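Local coordinates for aspartate-semialdehyde dehydrogenase 2 (Vibrio cholerae, PDB 2R00), which catalyses the NADPH-dependent reductive dephosphorylation of L-aspartyl-4-phosphate to L-aspartate-semialdehyde, a step in lysine and methionine biosynthesis, at residues Gln24-Pro29 with Ile327-Val332; Gln3-Ile8 with Pro29-Phe34; Ile126-Cys131 with Thr322-Ile327; Gly16-Glu21 with Val316-Ala321. All blocks are in the same frame, centred on the assembly; numbering follows the deposited sequence.

Contact 1: residues Gln24-Pro29 with Ile327-Val332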
# COMPACT_ATOMS: atom_id res chain seq x y z
N GLN A 24 -9.64 23.92 23.06
CA GLN A 24 -10.55 25.02 22.79
C GLN A 24 -11.77 24.56 21.97
O GLN A 24 -12.91 24.69 22.42
CB GLN A 24 -9.78 26.15 22.10
CG GLN A 24 -10.61 27.37 21.77
CD GLN A 24 -9.75 28.48 21.21
OE1 GLN A 24 -9.10 29.20 21.95
NE2 GLN A 24 -9.76 28.62 19.88
N GLU A 25 -11.52 23.96 20.81
CA GLU A 25 -12.59 23.46 19.94
C GLU A 25 -13.55 22.48 20.63
O GLU A 25 -14.77 22.57 20.46
CB GLU A 25 -12.00 22.86 18.65
CG GLU A 25 -11.49 23.93 17.69
CD GLU A 25 -10.62 23.40 16.56
OE1 GLU A 25 -10.60 22.16 16.34
OE2 GLU A 25 -9.97 24.23 15.87
N ARG A 26 -13.00 21.56 21.42
CA ARG A 26 -13.79 20.57 22.17
C ARG A 26 -14.41 21.13 23.45
O ARG A 26 -15.13 20.42 24.17
CB ARG A 26 -12.94 19.33 22.49
CG ARG A 26 -12.56 18.49 21.29
CD ARG A 26 -12.18 17.06 21.68
NE ARG A 26 -12.67 16.14 20.66
CZ ARG A 26 -13.55 15.17 20.85
NH1 ARG A 26 -14.05 14.91 22.05
NH2 ARG A 26 -13.91 14.43 19.82
N GLU A 27 -14.14 22.40 23.74
CA GLU A 27 -14.68 23.07 24.93
C GLU A 27 -14.39 22.29 26.23
O GLU A 27 -15.27 22.10 27.08
CB GLU A 27 -16.18 23.37 24.75
CG GLU A 27 -16.51 24.26 23.53
CD GLU A 27 -18.01 24.36 23.26
OE1 GLU A 27 -18.80 24.54 24.22
OE2 GLU A 27 -18.42 24.26 22.07
N PHE A 28 -13.15 21.83 26.36
CA PHE A 28 -12.70 21.16 27.58
C PHE A 28 -12.82 22.12 28.77
O PHE A 28 -12.48 23.29 28.64
CB PHE A 28 -11.25 20.68 27.44
CG PHE A 28 -10.83 19.72 28.51
CD1 PHE A 28 -10.99 18.36 28.34
CD2 PHE A 28 -10.27 20.18 29.70
CE1 PHE A 28 -10.62 17.47 29.34
CE2 PHE A 28 -9.89 19.30 30.71
CZ PHE A 28 -10.06 17.95 30.53
N PRO A 29 -13.32 21.62 29.93
CA PRO A 29 -13.49 22.49 31.09
C PRO A 29 -12.15 22.87 31.74
O PRO A 29 -11.77 22.32 32.77
CB PRO A 29 -14.36 21.66 32.03
CG PRO A 29 -14.05 20.25 31.68
CD PRO A 29 -13.78 20.24 30.20
N ILE A 327 -9.03 11.21 25.88
CA ILE A 327 -8.58 10.53 27.09
C ILE A 327 -8.86 11.41 28.31
O ILE A 327 -9.44 10.94 29.28
CB ILE A 327 -7.06 10.17 27.04
CG1 ILE A 327 -6.80 9.12 25.94
CG2 ILE A 327 -6.59 9.66 28.40
CD1 ILE A 327 -5.32 8.94 25.55
N ALA A 328 -8.44 12.68 28.23
CA ALA A 328 -8.62 13.65 29.33
C ALA A 328 -10.09 13.89 29.68
O ALA A 328 -10.44 14.10 30.84
CB ALA A 328 -7.96 14.98 28.98
N GLU A 329 -10.93 13.89 28.65
CA GLU A 329 -12.36 14.08 28.82
C GLU A 329 -12.93 12.96 29.65
O GLU A 329 -13.66 13.21 30.60
CB GLU A 329 -13.05 14.14 27.45
CG GLU A 329 -12.82 15.45 26.72
CD GLU A 329 -13.29 15.42 25.28
OE1 GLU A 329 -13.20 16.46 24.61
OE2 GLU A 329 -13.73 14.34 24.80
N LEU A 330 -12.58 11.72 29.32
CA LEU A 330 -13.07 10.55 30.04
C LEU A 330 -12.48 10.45 31.45
O LEU A 330 -13.16 10.06 32.40
CB LEU A 330 -12.78 9.28 29.24
CG LEU A 330 -13.90 8.64 28.41
CD1 LEU A 330 -14.87 9.65 27.82
CD2 LEU A 330 -13.28 7.78 27.31
N LEU A 331 -11.21 10.82 31.56
CA LEU A 331 -10.51 10.83 32.84
C LEU A 331 -11.24 11.75 33.82
O LEU A 331 -11.59 11.34 34.93
CB LEU A 331 -9.06 11.29 32.63
CG LEU A 331 -8.15 11.42 33.85
CD1 LEU A 331 -7.98 10.07 34.53
CD2 LEU A 331 -6.81 11.99 33.44
N VAL A 332 -11.49 12.97 33.37
CA VAL A 332 -12.20 14.01 34.11
C VAL A 332 -13.64 13.62 34.49
O VAL A 332 -14.10 13.89 35.60
CB VAL A 332 -12.18 15.32 33.27
CG1 VAL A 332 -13.52 16.08 33.32
CG2 VAL A 332 -10.98 16.19 33.65
O HOH W 1 -14.06 18.54 26.12
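The ring of F28 lies against the backbone and side chains of helix 316-335, while R26, two residues earlier, reaches E329 on the solvent side of the same contact. The packed part is the phenylalanine. Its CG stands anti to the backbone N (chi1 -167°), which carries the ring across to the helix although the residue sits on the loop. CE1 comes 3.6 Å from A328 C, and that carbonyl carbon and the N of E329 both lie at the ring edge, in its plane. CE1 also meets A328 CB at 3.7 Å, and CZ reaches V332 CG2 at 3.7 Å. The pyrrolidine CD of P29 rests over one ring face, offset toward the rim, and V6 of strand 4-9 is a further neighbour of the ring. E329 runs past the ring in the opposite direction, its CG 3.8 Å from F28 CD1, before its carboxylate meets the arginine.

On the solvent side, NH1 of R26 faces both carboxylate oxygens of E329 in a salt bridge, 2.8 Å from OE2 and 3.1 Å from OE1. The second approach is a nearly straight hydrogen bond (175°) to the syn lone pair of OE1, with that oxygen in the guanidinium plane. A water donates to both R26 O and E329 OE1. The loop itself leaves helix 14-25 through a Schellman motif, with E27 at positive phi. One carboxylate answers both the charge of R26 and, through water, its carbonyl, a polar link from the end of helix 14-25 to helix 316-335 beside the apolar packing of F28.

Contact 2: residues Gln3-Ile8 with Pro29-Phe34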
# COMPACT_ATOMS: atom_id res chain seq x y z
N GLN A 3 -14.10 22.64 36.85
CA GLN A 3 -13.05 23.03 35.91
C GLN A 3 -11.68 22.60 36.42
O GLN A 3 -11.43 22.58 37.63
CB GLN A 3 -13.09 24.53 35.66
CG GLN A 3 -14.36 24.99 34.94
CD GLN A 3 -14.23 26.36 34.31
OE1 GLN A 3 -14.54 26.54 33.13
NE2 GLN A 3 -13.76 27.34 35.10
N PHE A 4 -10.80 22.27 35.48
CA PHE A 4 -9.52 21.66 35.82
C PHE A 4 -8.35 22.48 35.29
O PHE A 4 -8.44 23.09 34.22
CB PHE A 4 -9.46 20.23 35.27
CG PHE A 4 -10.64 19.40 35.67
CD1 PHE A 4 -10.57 18.56 36.77
CD2 PHE A 4 -11.83 19.46 34.95
CE1 PHE A 4 -11.66 17.79 37.16
CE2 PHE A 4 -12.93 18.69 35.33
CZ PHE A 4 -12.84 17.86 36.43
N ASN A 5 -7.27 22.50 36.06
CA ASN A 5 -6.02 23.09 35.62
C ASN A 5 -5.25 22.09 34.76
O ASN A 5 -5.09 20.91 35.14
CB ASN A 5 -5.19 23.56 36.81
CG ASN A 5 -5.81 24.75 37.53
OD1 ASN A 5 -6.49 25.58 36.92
ND2 ASN A 5 -5.57 24.84 38.84
N VAL A 6 -4.79 22.57 33.61
CA VAL A 6 -4.17 21.73 32.59
C VAL A 6 -2.87 22.34 32.08
O VAL A 6 -2.79 23.54 31.80
CB VAL A 6 -5.15 21.50 31.40
CG1 VAL A 6 -4.52 20.58 30.35
CG2 VAL A 6 -6.47 20.91 31.90
N ALA A 7 -1.85 21.50 31.97
CA ALA A 7 -0.57 21.87 31.37
C ALA A 7 -0.39 21.18 30.03
O ALA A 7 -0.80 20.02 29.86
CB ALA A 7 0.59 21.51 32.30
N ILE A 8 0.24 21.88 29.10
CA ILE A 8 0.74 21.27 27.88
C ILE A 8 2.25 21.44 27.89
O ILE A 8 2.75 22.56 27.97
CB ILE A 8 0.15 21.92 26.60
CG1 ILE A 8 -1.37 21.71 26.54
CG2 ILE A 8 0.82 21.34 25.34
CD1 ILE A 8 -2.07 22.58 25.49
N PRO A 29 -13.32 21.62 29.93
CA PRO A 29 -13.49 22.49 31.09
C PRO A 29 -12.15 22.87 31.74
O PRO A 29 -11.77 22.32 32.77
CB PRO A 29 -14.36 21.66 32.03
CG PRO A 29 -14.05 20.25 31.68
CD PRO A 29 -13.78 20.24 30.20
N VAL A 30 -11.46 23.81 31.11
CA VAL A 30 -10.20 24.32 31.62
C VAL A 30 -10.47 25.51 32.53
O VAL A 30 -11.21 26.44 32.16
CB VAL A 30 -9.26 24.76 30.47
CG1 VAL A 30 -7.98 25.42 31.01
CG2 VAL A 30 -8.91 23.57 29.58
N ASP A 31 -9.90 25.45 33.72
CA ASP A 31 -9.83 26.59 34.62
C ASP A 31 -8.61 27.39 34.18
O ASP A 31 -8.74 28.39 33.47
CB ASP A 31 -9.72 26.09 36.06
CG ASP A 31 -9.53 27.22 37.08
OD1 ASP A 31 -9.40 26.89 38.27
OD2 ASP A 31 -9.51 28.41 36.69
N GLU A 32 -7.42 26.93 34.56
CA GLU A 32 -6.19 27.56 34.10
C GLU A 32 -5.38 26.64 33.18
O GLU A 32 -5.21 25.45 33.45
CB GLU A 32 -5.34 27.97 35.30
CG GLU A 32 -4.39 29.12 35.03
CD GLU A 32 -3.91 29.78 36.32
OE1 GLU A 32 -4.55 29.57 37.38
OE2 GLU A 32 -2.88 30.49 36.26
N LEU A 33 -4.89 27.21 32.08
CA LEU A 33 -4.02 26.49 31.16
C LEU A 33 -2.59 26.96 31.34
O LEU A 33 -2.34 28.17 31.37
CB LEU A 33 -4.47 26.69 29.71
CG LEU A 33 -3.65 25.99 28.62
CD1 LEU A 33 -3.83 24.47 28.69
CD2 LEU A 33 -4.04 26.49 27.24
N PHE A 34 -1.66 26.01 31.45
CA PHE A 34 -0.23 26.32 31.53
C PHE A 34 0.50 25.74 30.31
O PHE A 34 0.24 24.61 29.90
CB PHE A 34 0.39 25.79 32.83
CG PHE A 34 -0.25 26.33 34.08
CD1 PHE A 34 -1.36 25.71 34.63
CD2 PHE A 34 0.26 27.47 34.70
CE1 PHE A 34 -1.97 26.21 35.80
CE2 PHE A 34 -0.34 27.97 35.86
CZ PHE A 34 -1.45 27.34 36.40
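F4 and P29 lie side by side and point the same way, the proline CG 4.0 Å from F4 CD2, with P29 O at the edge of the aromatic ring. That oxygen also accepts the backbone N of F4. Beyond this pair the side chains sort onto two faces: V6 and L33 share one, A7 and F34 the other. The end of L33 comes close to strand 4-9, its CG anti to the backbone N (chi1 -180°), and its CD1 stands 4.1 Å from I8 CD1, the two side chains meeting at a slant. On the opposite face the F34 ring turns its edge to V6 O and to CB of N5, and the same ring meets that of F61.

Strands 4-9 and 30-37 run parallel, 15° apart over the short segments, as the first two strands of a Rossmann-type beta-alpha-beta unit whose connecting helix is 14-25. The ladder is broken by a beta bulge: F4 pairs with V30 but V6 with L33. At the bulge F4 O takes the N of D31, well above its carbonyl plane, and OD1 of N5 supplies the acceptor for the next N, that of E32, at 2.9 Å; this bond lies in the plane of the N5 carbonyl but is bent (139°). The N5 amide and the E32 carboxylate stand perpendicular. After the bulge regular pairing resumes, V6 N to E32 O, F34 N to V6 O at 2.7 Å, and I8 N to F34 O.

Contact 3: residues Ile126-Cys131 with Thr322-Ile327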
# COMPACT_ATOMS: atom_id res chain seq x y z
N ILE A 126 -0.96 7.92 31.54
CA ILE A 126 -1.67 7.21 30.48
C ILE A 126 -0.91 7.51 29.17
O ILE A 126 -0.55 8.64 28.92
CB ILE A 126 -3.14 7.73 30.31
CG1 ILE A 126 -3.91 7.67 31.64
CG2 ILE A 126 -3.87 6.94 29.23
CD1 ILE A 126 -5.17 8.55 31.69
N ALA A 127 -0.67 6.49 28.36
CA ALA A 127 0.11 6.65 27.12
C ALA A 127 -0.83 6.83 25.94
O ALA A 127 -1.82 6.11 25.82
CB ALA A 127 1.00 5.44 26.92
N ASN A 128 -0.51 7.81 25.08
CA ASN A 128 -1.24 8.08 23.84
C ASN A 128 -0.55 7.23 22.77
O ASN A 128 0.67 7.29 22.66
CB ASN A 128 -1.11 9.57 23.48
CG ASN A 128 -2.22 10.09 22.55
OD1 ASN A 128 -1.96 10.77 21.55
ND2 ASN A 128 -3.46 9.82 22.91
N PRO A 129 -1.32 6.41 22.01
CA PRO A 129 -0.66 5.59 21.00
C PRO A 129 -0.21 6.36 19.75
O PRO A 129 -0.52 7.55 19.59
CB PRO A 129 -1.74 4.55 20.61
CG PRO A 129 -2.84 4.69 21.62
CD PRO A 129 -2.76 6.15 22.05
N ASN A 130 0.52 5.66 18.89
CA ASN A 130 0.93 6.15 17.60
C ASN A 130 -0.31 6.43 16.75
O ASN A 130 -1.25 5.63 16.77
CB ASN A 130 1.82 5.08 16.96
CG ASN A 130 2.63 5.61 15.81
OD1 ASN A 130 2.10 5.94 14.76
ND2 ASN A 130 3.95 5.70 16.01
N CYS A 131 -0.31 7.53 15.99
CA CYS A 131 -1.47 7.86 15.12
C CYS A 131 -1.82 6.73 14.16
O CYS A 131 -2.99 6.48 13.92
CB CYS A 131 -1.28 9.19 14.36
SG CYS A 131 -2.84 9.89 13.60
N THR A 322 -6.25 15.03 19.34
CA THR A 322 -7.64 14.72 19.67
C THR A 322 -7.77 13.46 20.52
O THR A 322 -8.57 13.44 21.46
CB THR A 322 -8.48 14.59 18.38
OG1 THR A 322 -8.43 15.83 17.67
CG2 THR A 322 -9.93 14.22 18.69
N ASN A 323 -7.00 12.42 20.20
CA ASN A 323 -7.05 11.20 21.00
C ASN A 323 -6.70 11.49 22.46
O ASN A 323 -7.39 11.03 23.39
CB ASN A 323 -6.12 10.12 20.43
CG ASN A 323 -6.45 8.73 20.96
OD1 ASN A 323 -7.41 8.10 20.50
ND2 ASN A 323 -5.66 8.25 21.92
N ALA A 324 -5.64 12.28 22.64
CA ALA A 324 -5.15 12.74 23.94
C ALA A 324 -6.19 13.52 24.72
O ALA A 324 -6.37 13.30 25.92
CB ALA A 324 -3.90 13.59 23.74
N VAL A 325 -6.88 14.44 24.05
CA VAL A 325 -7.94 15.22 24.70
C VAL A 325 -9.15 14.33 25.07
O VAL A 325 -9.70 14.46 26.17
CB VAL A 325 -8.35 16.45 23.85
CG1 VAL A 325 -9.43 17.28 24.55
CG2 VAL A 325 -7.12 17.33 23.59
N GLN A 326 -9.52 13.40 24.18
CA GLN A 326 -10.59 12.43 24.48
C GLN A 326 -10.30 11.58 25.72
O GLN A 326 -11.21 11.25 26.49
CB GLN A 326 -10.82 11.49 23.31
CG GLN A 326 -11.54 12.10 22.12
CD GLN A 326 -11.62 11.13 20.96
OE1 GLN A 326 -10.62 10.86 20.30
NE2 GLN A 326 -12.81 10.60 20.72
N ILE A 327 -9.03 11.21 25.88
CA ILE A 327 -8.58 10.53 27.09
C ILE A 327 -8.86 11.41 28.31
O ILE A 327 -9.44 10.94 29.28
CB ILE A 327 -7.06 10.17 27.04
CG1 ILE A 327 -6.80 9.12 25.94
CG2 ILE A 327 -6.59 9.66 28.40
CD1 ILE A 327 -5.32 8.94 25.55
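I126, on the edge strand 125-127, slides past I327 of helix 316-335 in the opposite direction, and their branches meet through methyl groups: I126 CD1 lies 3.8 Å from I327 CG2, and I126 CG2 lies 3.9 Å from the same methyl. Both isoleucines share one conformation, CG1 anti to the carbonyl carbon and CG2 anti to the backbone N. For I327 this sets CG2 against I126 and the longer branch, ending in CD1, beside N128.

N128 follows the strand and swings its amide to the helix, with CG anti to the backbone N (chi1 -158°). The amide lies against N323 and A324, its CG 4.1 Å from A324 CB. N323 adopts the same first torsion (chi1 -162°), and the two asparagines pass in opposite directions with their amide planes 42° apart. The ND2 of N323 is held by V108 O, and CD of P129 packs 3.6 Å from that nitrogen, the proline crossing the asparagine at about a right angle. I134 of helix 131-147 touches both P129 and N323. Just beyond, N130 is the N-cap of helix 131-147, its OD1 accepting the N of S132, and C131, which forms the acyl-thioester intermediate, opens that helix.

All the touching residues are buried. Helix 316-335 meets this segment through methyl groups at I126 and amides at N128, before the chain reaches C131, and N128 O also accepts NE of R100, a predicted phosphate-binding residue. The bonds of N128 O with R100 and of N130 OD1 with S132 probably help to fix the course of the segment that presents C131.

Contact 4: residues Gly16-Glu21 with Val316-Ala321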
# COMPACT_ATOMS: atom_id res chain seq x y z
N GLY A 16 1.81 20.13 20.29
CA GLY A 16 1.47 20.92 21.48
C GLY A 16 0.54 22.07 21.13
O GLY A 16 -0.44 22.33 21.82
N GLU A 17 0.85 22.76 20.03
CA GLU A 17 0.02 23.87 19.53
C GLU A 17 -1.35 23.35 19.10
O GLU A 17 -2.38 24.01 19.34
CB GLU A 17 0.70 24.60 18.38
CG GLU A 17 1.81 25.54 18.82
CD GLU A 17 2.50 26.24 17.65
OE1 GLU A 17 3.17 27.28 17.90
OE2 GLU A 17 2.39 25.76 16.50
N THR A 18 -1.36 22.17 18.49
CA THR A 18 -2.62 21.53 18.09
C THR A 18 -3.45 21.13 19.30
O THR A 18 -4.67 21.26 19.29
CB THR A 18 -2.39 20.34 17.12
OG1 THR A 18 -1.56 20.77 16.03
CG2 THR A 18 -3.71 19.82 16.57
N MET A 19 -2.79 20.65 20.36
CA MET A 19 -3.48 20.30 21.61
C MET A 19 -4.26 21.48 22.21
O MET A 19 -5.40 21.33 22.63
CB MET A 19 -2.51 19.71 22.63
CG MET A 19 -2.13 18.26 22.34
SD MET A 19 -0.78 17.72 23.39
CE MET A 19 -0.87 15.94 23.16
N LEU A 20 -3.64 22.65 22.23
CA LEU A 20 -4.31 23.87 22.68
C LEU A 20 -5.58 24.13 21.84
O LEU A 20 -6.66 24.34 22.40
CB LEU A 20 -3.34 25.07 22.64
CG LEU A 20 -3.82 26.49 22.96
CD1 LEU A 20 -2.64 27.33 23.45
CD2 LEU A 20 -4.44 27.15 21.74
N GLU A 21 -5.44 24.07 20.51
CA GLU A 21 -6.58 24.24 19.59
C GLU A 21 -7.71 23.24 19.82
O GLU A 21 -8.89 23.60 19.73
CB GLU A 21 -6.12 24.10 18.14
CG GLU A 21 -5.22 25.22 17.65
CD GLU A 21 -4.70 24.96 16.24
OE1 GLU A 21 -3.63 25.49 15.91
OE2 GLU A 21 -5.36 24.23 15.46
N VAL A 316 -2.36 14.44 10.62
CA VAL A 316 -1.83 13.44 11.54
C VAL A 316 -1.71 13.97 12.97
O VAL A 316 -2.02 13.27 13.93
CB VAL A 316 -0.47 12.87 11.05
CG1 VAL A 316 0.03 11.80 12.00
CG2 VAL A 316 -0.61 12.28 9.65
N ARG A 317 -1.27 15.22 13.10
CA ARG A 317 -1.11 15.87 14.40
C ARG A 317 -2.45 16.03 15.14
O ARG A 317 -2.51 15.82 16.35
CB ARG A 317 -0.40 17.22 14.25
CG ARG A 317 0.96 17.11 13.58
CD ARG A 317 1.65 18.47 13.44
NE ARG A 317 2.80 18.42 12.53
CZ ARG A 317 4.03 18.02 12.86
NH1 ARG A 317 4.31 17.63 14.10
NH2 ARG A 317 4.99 18.01 11.94
N LYS A 318 -3.50 16.38 14.40
CA LYS A 318 -4.83 16.61 14.97
C LYS A 318 -5.46 15.31 15.46
O LYS A 318 -6.21 15.32 16.45
CB LYS A 318 -5.75 17.34 13.97
CG LYS A 318 -6.94 18.04 14.63
CD LYS A 318 -7.39 19.27 13.85
CE LYS A 318 -8.30 20.14 14.72
NZ LYS A 318 -8.86 21.30 13.96
N GLY A 319 -5.14 14.20 14.79
CA GLY A 319 -5.58 12.88 15.23
C GLY A 319 -4.96 12.51 16.57
O GLY A 319 -5.67 12.10 17.50
N ALA A 320 -3.65 12.67 16.67
CA ALA A 320 -2.90 12.44 17.91
C ALA A 320 -3.39 13.33 19.05
O ALA A 320 -3.64 12.86 20.17
CB ALA A 320 -1.43 12.66 17.67
N ALA A 321 -3.54 14.62 18.76
CA ALA A 321 -3.93 15.61 19.76
C ALA A 321 -5.34 15.34 20.27
O ALA A 321 -5.59 15.37 21.47
CB ALA A 321 -3.83 17.00 19.18
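Helices 14-25 and 316-335 cross at -61° over these short segments, their axes 8.8 Å apart at the closest, with M19 and A321 bringing their CA atoms to 5.1 Å. At this crossing the small side chain of A321 points toward the other helix, and its single methyl is touched by two successive residues: M19 CG and T18 CG2 each lie 3.8 Å from A321 CB.

T18 buries more surface here than any other residue. Its CG2, anti to the backbone N, faces helix 316-335, reaching K318 CA at 3.8 Å and K318 CB at 4.1 Å. The hydroxyl, beside the backbone N (chi1 -52°), is turned back to its own helix, where OG1 is hydrogen-bonded to A14 O; it merely grazes R317 CB at 4.1 Å, the two side chains crossing at about a right angle. M19 CG is anti to the carbonyl carbon, and the extended chain runs on past A321 to A324 and N95.

The charged residues use the interface with their stems alone. R317 sets out at helix 14-25, but its extended chain carries the guanidinium clear of segment 16-21, and the residue packs against A14 and V15. K318 stretches out fully, laying CB and CG against the threonine methyl before NZ forms a salt bridge with E25 one turn beyond the segment.

Helix 14-25 follows the first strand of the Rossmann-like nucleotide-binding domain, and its beginning bears the predicted NADP(+) residues A14 and V15. The C-terminal helix 316-335, which starts next to N315, another predicted NADP(+) residue, packs across it beside the expected cofactor site.

Overall arrangement
Helix 316-335 supplies one side of contacts 1, 3 and 4, meeting the end of helix 14-25, the approach to the catalytic cysteine and the body of helix 14-25. Contact 3 is wholly buried, its centre about 5 Å from that of the chain, and mixes methyl packing with amides; contact 4 is partly buried and mainly apolar. Contacts 1 and 2 lie farther out: contact 1 adds a salt bridge on its solvent side, and contact 2 is held by backbone pairing. Contact 2 alone is strand to strand, yet I8 and L33 pack on L20 of helix 14-25, and V332 CG1 of contact 1 reaches F4 CE2 at 3.4 Å. The E25-K318 salt bridge joins contacts 1 and 4.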